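Local coordinates for putative ribose 5-phosphate isomerase (Leishmania infantum, PDB 6FXW), which probably interconverts ribose 5-phosphate and ribulose 5-phosphate in the pentose phosphate pathway, as a type B ribose 5-phosphate isomerase of the LacAB/RpiB family, at residues K6-Y17 with A33-D44; A82-C93 with N106-G114. All coordinates share one frame; numbering follows the deposited sequence.

Contact 1. Residues K6-Y17 with A33-D44. With SO4 (sulfate ion), chain B.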
loop_
_atom_site.group_PDB
_atom_site.type_symbol
_atom_site.label_atom_id
_atom_site.label_comp_id
_atom_site.label_asym_id
_atom_site.label_seq_id
_atom_site.Cartn_x
_atom_site.Cartn_y
_atom_site.Cartn_z
ATOM N N LYS A 6 -25.827 9.035 -1.569
ATOM C CA LYS A 6 -25.681 9.301 -0.152
ATOM C C LYS A 6 -25.340 10.744 0.140
ATOM O O LYS A 6 -24.723 11.441 -0.678
ATOM C CB LYS A 6 -24.407 8.540 0.327
ATOM C CG LYS A 6 -24.352 7.012 0.200
ATOM C CD LYS A 6 -25.467 6.373 0.999
ATOM C CE LYS A 6 -25.058 5.081 1.706
ATOM N NZ LYS A 6 -24.085 4.246 0.931
ATOM N N ARG A 7 -25.736 11.188 1.326
ATOM C CA ARG A 7 -25.380 12.514 1.859
ATOM C C ARG A 7 -24.083 12.346 2.646
ATOM O O ARG A 7 -24.086 11.558 3.583
ATOM C CB ARG A 7 -26.417 13.099 2.766
ATOM C CG ARG A 7 -27.606 13.561 1.955
ATOM C CD ARG A 7 -28.709 14.075 2.899
ATOM N NE ARG A 7 -28.360 15.162 3.770
ATOM C CZ ARG A 7 -28.405 16.477 3.399
ATOM N NH1 ARG A 7 -28.771 16.850 2.163
ATOM N NH2 ARG A 7 -28.141 17.441 4.253
ATOM N N VAL A 8 -23.037 13.033 2.209
ATOM C CA VAL A 8 -21.653 12.780 2.703
ATOM C C VAL A 8 -21.197 13.989 3.509
ATOM O O VAL A 8 -21.161 15.148 2.999
ATOM C CB VAL A 8 -20.716 12.501 1.529
ATOM C CG1 VAL A 8 -19.279 12.334 2.103
ATOM C CG2 VAL A 8 -21.185 11.304 0.695
ATOM N N ALA A 9 -20.745 13.768 4.724
ATOM C CA ALA A 9 -20.038 14.750 5.500
ATOM C C ALA A 9 -18.520 14.476 5.418
ATOM O O ALA A 9 -18.091 13.387 5.776
ATOM C CB ALA A 9 -20.486 14.697 6.960
ATOM N N LEU A 10 -17.795 15.481 5.007
ATOM C CA LEU A 10 -16.335 15.385 4.821
ATOM C C LEU A 10 -15.691 16.239 5.884
ATOM O O LEU A 10 -15.913 17.474 5.907
ATOM C CB LEU A 10 -15.908 15.890 3.437
ATOM C CG LEU A 10 -14.416 16.074 3.237
ATOM C CD1 LEU A 10 -13.735 14.718 3.195
ATOM C CD2 LEU A 10 -14.068 16.811 1.931
ATOM N N GLY A 11 -14.861 15.669 6.733
ATOM C CA GLY A 11 -14.108 16.429 7.744
ATOM C C GLY A 11 -12.630 16.175 7.609
ATOM O O GLY A 11 -12.201 15.100 7.164
ATOM N N CYS A 12 -11.834 17.109 8.011
ATOM C CA CYS A 12 -10.420 16.879 7.961
ATOM C C CYS A 12 -9.757 17.833 8.921
ATOM O O CYS A 12 -10.389 18.723 9.491
ATOM C CB CYS A 12 -9.866 17.046 6.533
ATOM S SG CYS A 12 -10.062 18.775 5.972
ATOM N N ASP A 13 -8.462 17.567 9.144
ATOM C CA ASP A 13 -7.606 18.514 9.869
ATOM C C ASP A 13 -6.805 19.321 8.837
ATOM O O ASP A 13 -7.075 19.253 7.624
ATOM C CB ASP A 13 -6.798 17.856 10.974
ATOM C CG ASP A 13 -5.670 16.931 10.473
ATOM O OD1 ASP A 13 -5.462 16.838 9.254
ATOM O OD2 ASP A 13 -4.945 16.428 11.327
ATOM N N HIS A 14 -5.792 20.002 9.280
ATOM C CA HIS A 14 -5.052 20.904 8.414
ATOM C C HIS A 14 -4.200 20.105 7.421
ATOM O O HIS A 14 -3.757 20.640 6.420
ATOM C CB HIS A 14 -4.117 21.771 9.219
ATOM C CG HIS A 14 -3.315 21.022 10.169
ATOM N ND1 HIS A 14 -3.820 20.561 11.371
ATOM C CD2 HIS A 14 -2.064 20.507 10.028
ATOM C CE1 HIS A 14 -2.895 19.786 11.924
ATOM N NE2 HIS A 14 -1.801 19.780 11.147
ATOM N N ALA A 15 -3.964 18.829 7.698
ATOM C CA ALA A 15 -3.126 18.066 6.735
ATOM C C ALA A 15 -3.782 18.056 5.346
ATOM O O ALA A 15 -3.079 18.011 4.297
ATOM C CB ALA A 15 -2.944 16.685 7.202
ATOM N N ALA A 16 -5.118 18.104 5.288
ATOM C CA ALA A 16 -5.855 18.031 4.072
ATOM C C ALA A 16 -6.366 19.384 3.608
ATOM O O ALA A 16 -7.129 19.475 2.661
ATOM C CB ALA A 16 -7.008 17.059 4.180
ATOM N N TYR A 17 -5.889 20.428 4.228
ATOM C CA TYR A 17 -6.471 21.759 3.883
ATOM C C TYR A 17 -6.143 22.124 2.456
ATOM O O TYR A 17 -7.031 22.545 1.722
ATOM C CB TYR A 17 -6.044 22.815 4.875
ATOM C CG TYR A 17 -6.634 24.146 4.579
ATOM C CD1 TYR A 17 -7.966 24.361 4.792
ATOM C CD2 TYR A 17 -5.833 25.172 4.197
ATOM C CE1 TYR A 17 -8.548 25.599 4.541
ATOM C CE2 TYR A 17 -6.376 26.420 3.888
ATOM C CZ TYR A 17 -7.732 26.608 4.100
ATOM O OH TYR A 17 -8.358 27.856 3.894
ATOM N N ALA A 33 -23.009 10.645 -4.527
ATOM C CA ALA A 33 -23.357 11.565 -3.479
ATOM C C ALA A 33 -24.469 12.500 -3.882
ATOM O O ALA A 33 -24.362 13.131 -4.927
ATOM C CB ALA A 33 -22.150 12.399 -3.122
ATOM N N SER A 34 -25.485 12.608 -3.063
ATOM C CA SER A 34 -26.520 13.641 -3.332
ATOM C C SER A 34 -26.192 14.959 -2.741
ATOM O O SER A 34 -26.834 15.953 -3.108
ATOM C CB SER A 34 -27.826 13.171 -2.709
ATOM O OG SER A 34 -27.746 12.883 -1.341
ATOM N N LYS A 35 -25.296 15.001 -1.765
ATOM C CA LYS A 35 -24.846 16.222 -1.154
ATOM C C LYS A 35 -23.489 15.944 -0.515
ATOM O O LYS A 35 -23.300 14.831 -0.027
ATOM C CB LYS A 35 -25.781 16.585 -0.019
ATOM C CG LYS A 35 -25.388 17.775 0.811
ATOM C CD LYS A 35 -25.736 19.027 0.186
ATOM C CE LYS A 35 -25.572 20.157 1.234
ATOM N NZ LYS A 35 -26.032 21.408 0.558
ATOM N N VAL A 36 -22.568 16.890 -0.553
ATOM C CA VAL A 36 -21.295 16.818 0.139
ATOM C C VAL A 36 -21.195 18.051 0.993
ATOM O O VAL A 36 -21.286 19.193 0.479
ATOM C CB VAL A 36 -20.081 16.688 -0.793
ATOM C CG1 VAL A 36 -18.877 16.298 0.034
ATOM C CG2 VAL A 36 -20.373 15.690 -1.888
ATOM N N MET A 37 -20.975 17.881 2.298
ATOM C CA MET A 37 -20.863 18.974 3.259
ATOM C C MET A 37 -19.463 18.986 3.848
ATOM O O MET A 37 -19.033 17.974 4.430
ATOM C CB MET A 37 -21.868 18.756 4.420
ATOM C CG MET A 37 -23.308 18.920 4.016
ATOM S SD MET A 37 -24.485 18.005 5.061
ATOM C CE MET A 37 -24.180 16.337 4.569
ATOM N N TYR A 38 -18.732 20.099 3.785
ATOM C CA TYR A 38 -17.402 20.219 4.307
ATOM C C TYR A 38 -17.363 20.704 5.693
ATOM O O TYR A 38 -17.933 21.817 5.946
ATOM C CB TYR A 38 -16.562 21.134 3.403
ATOM C CG TYR A 38 -15.170 21.335 3.901
ATOM C CD1 TYR A 38 -14.269 20.280 3.966
ATOM C CD2 TYR A 38 -14.699 22.591 4.363
ATOM C CE1 TYR A 38 -13.034 20.410 4.451
ATOM C CE2 TYR A 38 -13.440 22.750 4.817
ATOM C CZ TYR A 38 -12.521 21.651 4.844
ATOM O OH TYR A 38 -11.298 21.851 5.326
ATOM N N MET A 39 -16.817 19.949 6.604
ATOM C CA MET A 39 -16.721 20.337 7.962
ATOM C C MET A 39 -15.452 20.294 8.540
ATOM O O MET A 39 -15.400 20.085 9.718
ATOM C CB MET A 39 -17.660 19.487 8.883
ATOM C CG MET A 39 -18.734 18.740 8.179
ATOM S SD MET A 39 -19.705 17.813 9.333
ATOM C CE MET A 39 -21.214 18.134 8.497
ATOM N N GLY A 40 -14.417 20.510 7.771
ATOM C CA GLY A 40 -13.083 20.779 8.232
ATOM C C GLY A 40 -12.806 22.217 8.292
ATOM O O GLY A 40 -13.750 23.025 8.141
ATOM N N PRO A 41 -11.526 22.605 8.512
ATOM C CA PRO A 41 -11.140 23.943 8.641
ATOM C C PRO A 41 -11.292 24.770 7.362
ATOM O O PRO A 41 -11.037 24.287 6.257
ATOM C CB PRO A 41 -9.679 23.898 9.048
ATOM C CG PRO A 41 -9.132 22.557 8.613
ATOM C CD PRO A 41 -10.324 21.692 8.575
ATOM N N SER A 42 -11.754 26.012 7.540
ATOM C CA SER A 42 -11.918 26.929 6.408
ATOM C C SER A 42 -10.911 28.039 6.541
ATOM O O SER A 42 -11.134 29.115 6.133
ATOM C CB SER A 42 -13.371 27.448 6.308
ATOM O OG SER A 42 -14.186 26.430 5.704
ATOM N N SER A 43 -9.803 27.714 7.172
ATOM C CA SER A 43 -8.670 28.637 7.251
ATOM C C SER A 43 -7.425 27.822 7.279
ATOM O O SER A 43 -7.485 26.626 7.612
ATOM C CB SER A 43 -8.687 29.459 8.528
ATOM O OG SER A 43 -7.374 29.957 8.707
ATOM N N ASP A 44 -6.286 28.487 6.973
ATOM C CA ASP A 44 -4.982 27.865 6.989
ATOM C C ASP A 44 -4.319 27.762 8.338
ATOM O O ASP A 44 -3.113 28.073 8.508
ATOM C CB ASP A 44 -4.093 28.589 5.985
ATOM C CG ASP A 44 -2.858 27.784 5.589
ATOM O OD1 ASP A 44 -2.820 26.544 5.784
ATOM O OD2 ASP A 44 -1.930 28.434 5.078
HETATM S S SO4 B . 1.340 17.927 12.274
HETATM O O1 SO4 B . 2.774 18.418 12.317
HETATM O O2 SO4 B . 0.674 18.474 11.093
HETATM O O3 SO4 B . 1.527 16.380 12.185
HETATM O O4 SO4 B . 0.736 18.394 13.489
#
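Val8 and Leu10 carry the parallel pairing with 33-44 (axes 21° apart): Val8 N donates to Lys35 O (2.9 Å), Met37 N to Val8 O, Leu10 N to Met37 O and Met39 N to Leu10 O (2.7 Å). A beta bulge shifts the register by one between Lys6 and Arg7.

Of the apolar contacts, Leu10 CD2 meets Tyr38 CD1 (4.0 Å) on one face; on the other, the CE methyl of Met39 rests on Ala9 CB.

Cys12 SG makes a sulfur-aromatic contact at the edge of the Tyr38 ring, 4.9 Å from its centroid. With CG anti to the backbone N (chi1 -179°), the Tyr17 ring extends toward 41-44, where Ser43 O sits over one face and Pro41 O at its edge. Tyr38 OH donates to that same Pro41 O (2.6 Å).

His14 NE2 donates to sulfate O2 (2.8 Å); Arg116 and, from the second subunit, Arg140 and Arg144 complete the grip, consistent with the substrate-phosphate pocket of RpiB enzymes.

Helix 20-29 connects strands 6-12 and 33-38 and covers the face bearing Leu10, Val36 and Tyr38. Helix 49-61 covers Ala9 and Met39, and strand 67-72 pairs with the other edge of 6-12.

Contact 2. Residues A82-C93 with N106-G114. With SO4 (sulfate ion), chain C.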
loop_
_atom_site.group_PDB
_atom_site.type_symbol
_atom_site.label_atom_id
_atom_site.label_comp_id
_atom_site.label_asym_id
_atom_site.label_seq_id
_atom_site.Cartn_x
_atom_site.Cartn_y
_atom_site.Cartn_z
ATOM N N ALA A 82 -13.177 8.718 15.751
ATOM C CA ALA A 82 -14.553 8.472 15.282
ATOM C C ALA A 82 -15.168 7.268 15.926
ATOM O O ALA A 82 -16.338 7.183 16.221
ATOM C CB ALA A 82 -14.607 8.368 13.748
ATOM N N ASN A 83 -14.330 6.219 16.066
ATOM C CA ASN A 83 -14.809 4.985 16.695
ATOM C C ASN A 83 -15.174 5.155 18.165
ATOM O O ASN A 83 -15.837 4.288 18.732
ATOM C CB ASN A 83 -13.869 3.807 16.465
ATOM C CG ASN A 83 -14.016 3.205 15.093
ATOM O OD1 ASN A 83 -15.114 2.835 14.683
ATOM N ND2 ASN A 83 -12.888 3.075 14.353
ATOM N N LYS A 84 -14.771 6.238 18.779
ATOM C CA LYS A 84 -15.189 6.522 20.160
ATOM C C LYS A 84 -16.623 6.957 20.277
ATOM O O LYS A 84 -17.199 6.930 21.364
ATOM C CB LYS A 84 -14.301 7.541 20.838
ATOM C CG LYS A 84 -12.860 7.057 21.039
ATOM C CD LYS A 84 -12.666 5.730 21.730
ATOM C CE LYS A 84 -11.234 5.327 21.848
ATOM N NZ LYS A 84 -11.209 4.092 22.721
ATOM N N PHE A 85 -17.244 7.305 19.185
ATOM C CA PHE A 85 -18.687 7.618 19.167
ATOM C C PHE A 85 -19.516 6.435 19.139
ATOM O O PHE A 85 -19.416 5.596 18.296
ATOM C CB PHE A 85 -19.058 8.552 17.988
ATOM C CG PHE A 85 -18.727 9.948 18.253
ATOM C CD1 PHE A 85 -17.462 10.499 18.084
ATOM C CD2 PHE A 85 -19.752 10.819 18.618
ATOM C CE1 PHE A 85 -17.214 11.823 18.400
ATOM C CE2 PHE A 85 -19.480 12.165 18.877
ATOM C CZ PHE A 85 -18.237 12.653 18.782
ATOM N N ARG A 86 -20.465 6.380 20.095
ATOM C CA ARG A 86 -21.438 5.324 20.066
ATOM C C ARG A 86 -22.255 5.328 18.790
ATOM O O ARG A 86 -22.738 6.378 18.383
ATOM C CB ARG A 86 -22.382 5.532 21.291
ATOM C CG ARG A 86 -23.496 4.517 21.407
ATOM C CD ARG A 86 -24.306 4.745 22.707
ATOM N NE ARG A 86 -25.323 3.704 22.885
ATOM C CZ ARG A 86 -26.624 3.822 22.580
ATOM N NH1 ARG A 86 -27.450 2.801 22.812
ATOM N NH2 ARG A 86 -27.126 4.951 22.054
ATOM N N GLY A 87 -22.413 4.209 18.152
ATOM C CA GLY A 87 -23.223 4.061 16.982
ATOM C C GLY A 87 -22.439 4.221 15.662
ATOM O O GLY A 87 -23.051 4.160 14.620
ATOM N N ILE A 88 -21.151 4.578 15.760
ATOM C CA ILE A 88 -20.328 4.793 14.568
ATOM C C ILE A 88 -19.309 3.719 14.410
ATOM O O ILE A 88 -18.641 3.316 15.377
ATOM C CB ILE A 88 -19.575 6.117 14.698
ATOM C CG1 ILE A 88 -20.510 7.330 14.717
ATOM C CG2 ILE A 88 -18.449 6.364 13.632
ATOM C CD1 ILE A 88 -21.240 7.560 13.436
ATOM N N ARG A 89 -19.164 3.237 13.189
ATOM C CA ARG A 89 -18.055 2.352 12.799
ATOM C C ARG A 89 -17.277 3.129 11.736
ATOM O O ARG A 89 -17.795 3.477 10.649
ATOM C CB ARG A 89 -18.575 1.073 12.211
ATOM C CG ARG A 89 -19.308 0.167 13.248
ATOM C CD ARG A 89 -19.808 -1.178 12.677
ATOM N NE ARG A 89 -20.743 -1.025 11.603
ATOM C CZ ARG A 89 -22.057 -0.758 11.794
ATOM N NH1 ARG A 89 -22.547 -0.650 13.061
ATOM N NH2 ARG A 89 -22.845 -0.569 10.759
ATOM N N ALA A 90 -16.000 3.307 11.998
ATOM C CA ALA A 90 -15.063 4.136 11.180
ATOM C C ALA A 90 -13.949 3.244 10.700
ATOM O O ALA A 90 -13.266 2.574 11.485
ATOM C CB ALA A 90 -14.572 5.311 11.918
ATOM N N ALA A 91 -13.727 3.230 9.386
ATOM C CA ALA A 91 -12.749 2.332 8.763
ATOM C C ALA A 91 -11.609 3.053 8.114
ATOM O O ALA A 91 -11.816 3.842 7.139
ATOM C CB ALA A 91 -13.418 1.497 7.693
ATOM N N LEU A 92 -10.407 2.793 8.545
ATOM C CA LEU A 92 -9.231 3.289 7.835
ATOM C C LEU A 92 -9.001 2.452 6.565
ATOM O O LEU A 92 -8.827 1.237 6.656
ATOM C CB LEU A 92 -8.019 3.289 8.760
ATOM C CG LEU A 92 -6.770 3.991 8.224
ATOM C CD1 LEU A 92 -5.728 4.222 9.285
ATOM C CD2 LEU A 92 -6.106 2.970 7.216
ATOM N N CYS A 93 -9.029 3.090 5.424
ATOM C CA CYS A 93 -8.829 2.435 4.144
ATOM C C CYS A 93 -7.734 3.115 3.364
ATOM O O CYS A 93 -7.509 4.340 3.465
ATOM C CB CYS A 93 -10.076 2.424 3.287
ATOM S SG CYS A 93 -11.518 1.696 4.103
ATOM N N ASN A 106 -17.738 -4.805 7.238
ATOM C CA ASN A 106 -17.846 -4.032 8.464
ATOM C C ASN A 106 -18.967 -2.964 8.458
ATOM O O ASN A 106 -19.230 -2.382 9.500
ATOM C CB ASN A 106 -16.537 -3.349 8.800
ATOM C CG ASN A 106 -15.339 -4.271 8.699
ATOM O OD1 ASN A 106 -14.610 -4.171 7.707
ATOM N ND2 ASN A 106 -15.179 -5.228 9.625
ATOM N N ASN A 107 -19.660 -2.831 7.330
ATOM C CA ASN A 107 -20.748 -1.910 7.143
ATOM C C ASN A 107 -20.397 -0.570 7.777
ATOM O O ASN A 107 -21.162 0.046 8.548
ATOM C CB ASN A 107 -22.030 -2.487 7.754
ATOM C CG ASN A 107 -23.272 -1.730 7.313
ATOM O OD1 ASN A 107 -23.215 -0.849 6.474
ATOM N ND2 ASN A 107 -24.404 -2.063 7.958
ATOM N N ALA A 108 -19.231 0.007 7.456
ATOM C CA ALA A 108 -18.736 1.205 8.119
ATOM C C ALA A 108 -19.503 2.456 7.705
ATOM O O ALA A 108 -19.904 2.601 6.520
ATOM C CB ALA A 108 -17.266 1.476 7.779
ATOM N N HIS A 109 -19.765 3.302 8.653
ATOM C CA HIS A 109 -20.345 4.625 8.392
ATOM C C HIS A 109 -19.408 5.633 7.872
ATOM O O HIS A 109 -19.819 6.553 7.148
ATOM C CB HIS A 109 -20.939 5.241 9.681
ATOM C CG HIS A 109 -21.899 4.367 10.405
ATOM N ND1 HIS A 109 -21.460 3.456 11.367
ATOM C CD2 HIS A 109 -23.266 4.216 10.324
ATOM C CE1 HIS A 109 -22.524 2.795 11.843
ATOM N NE2 HIS A 109 -23.636 3.223 11.229
ATOM N N ILE A 110 -18.130 5.515 8.262
ATOM C CA ILE A 110 -17.105 6.570 8.002
ATOM C C ILE A 110 -15.888 5.929 7.387
ATOM O O ILE A 110 -15.427 4.878 7.870
ATOM C CB ILE A 110 -16.746 7.356 9.275
ATOM C CG1 ILE A 110 -18.006 8.114 9.839
ATOM C CG2 ILE A 110 -15.601 8.348 8.983
ATOM C CD1 ILE A 110 -17.742 8.916 11.048
ATOM N N LEU A 111 -15.426 6.541 6.331
ATOM C CA LEU A 111 -14.188 6.215 5.653
ATOM C C LEU A 111 -13.129 7.134 6.259
ATOM O O LEU A 111 -13.277 8.377 6.195
ATOM C CB LEU A 111 -14.340 6.482 4.206
ATOM C CG LEU A 111 -13.077 6.575 3.340
ATOM C CD1 LEU A 111 -12.316 5.212 3.351
ATOM C CD2 LEU A 111 -13.459 7.047 1.953
ATOM N N CYS A 112 -11.983 6.585 6.711
ATOM C CA CYS A 112 -10.859 7.364 7.205
ATOM C C CYS A 112 -9.665 7.156 6.271
ATOM O O CYS A 112 -9.352 6.037 5.943
ATOM C CB CYS A 112 -10.507 6.937 8.592
ATOM S SG CYS A 112 -11.828 7.222 9.790
ATOM N N ILE A 113 -9.124 8.240 5.787
ATOM C CA ILE A 113 -7.999 8.208 4.840
ATOM C C ILE A 113 -6.869 9.162 5.285
ATOM O O ILE A 113 -7.099 10.209 5.998
ATOM C CB ILE A 113 -8.413 8.534 3.428
ATOM C CG1 ILE A 113 -9.139 9.854 3.395
ATOM C CG2 ILE A 113 -9.297 7.413 2.918
ATOM C CD1 ILE A 113 -9.495 10.281 1.916
ATOM N N GLY A 114 -5.639 8.926 4.787
ATOM C CA GLY A 114 -4.503 9.766 5.024
ATOM C C GLY A 114 -4.025 10.438 3.795
ATOM O O GLY A 114 -3.779 9.752 2.779
HETATM S S SO4 C . -26.087 0.730 12.083
HETATM O O1 SO4 C . -25.650 0.205 10.747
HETATM O O2 SO4 C . -26.135 2.256 12.000
HETATM O O3 SO4 C . -27.468 0.179 12.336
HETATM O O4 SO4 C . -25.282 0.269 13.251
HETATM O O HOH W 1 -5.466 6.272 3.413
#
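Arg89 and His109 both start with CG anti to the carbonyl carbon, and a bend at chi3 of Arg89 (-60°) turns its guanidinium across the imidazole. The two planes stand 49° apart, with His109 CE1 over one guanidinium face, toward the rim. The ring is fixed at both nitrogens: Arg89 N donates to ND1 (2.9 Å), while NE2 donates to sulfate O2 (2.8 Å). The guanidinium is held along its edge, NE giving a bond to Asn106 O (2.9 Å) and NH2 one to Asn107 O (2.8 Å), where the chain leaves helix 96-104. Sulfate O4 and O1 take the hydrogens of NH1 and NH2.

Parallel strand pairing continues from this site: Ile110 N donates to Arg89 O (3.2 Å), then Ala91 N to Ile110 O, Cys112 N to Ala91 O and Cys93 N to Cys112 O. On one face Ile110 CD1 packs against Ile88 CG2 (3.7 Å); on the other Ala91 CB meets Ala108 CB (3.8 Å). Asn83 grips Ala90 twice, OD1 accepting from its N and ND2 donating to its O. A water bridges Cys93 O and Gly114 N.

The ND1 bond from a backbone N-H leaves NE2 as the proton-bearing donor to the sulfate. Three N-H groups from two side chains thus converge on one ion, probably from the crystallisation liquor: an anion-binding pair at the 87-89 and 106-109 turns.

Both contacts join parallel strands of one five-stranded sheet through beta-alpha-beta units, but at opposite margins: contact 1 pairs outermost strand 33-38 with 6-12, contact 2 outermost strand 90-92 with 110-114, and strand 67-72 lies between them. Their centres are 15 Å apart. Contact 2 is buried, none of its touching residues being exposed, and the second subunit lies within reach of 11 residues of its segments; contact 1 is only partly buried. Each includes a histidine bound to a sulfate. In contact 1, the anion lies beyond the C-terminal end of strand 6-12 and is shared with Arg116 and two arginines of the second subunit, whereas in contact 2 both segments hold it.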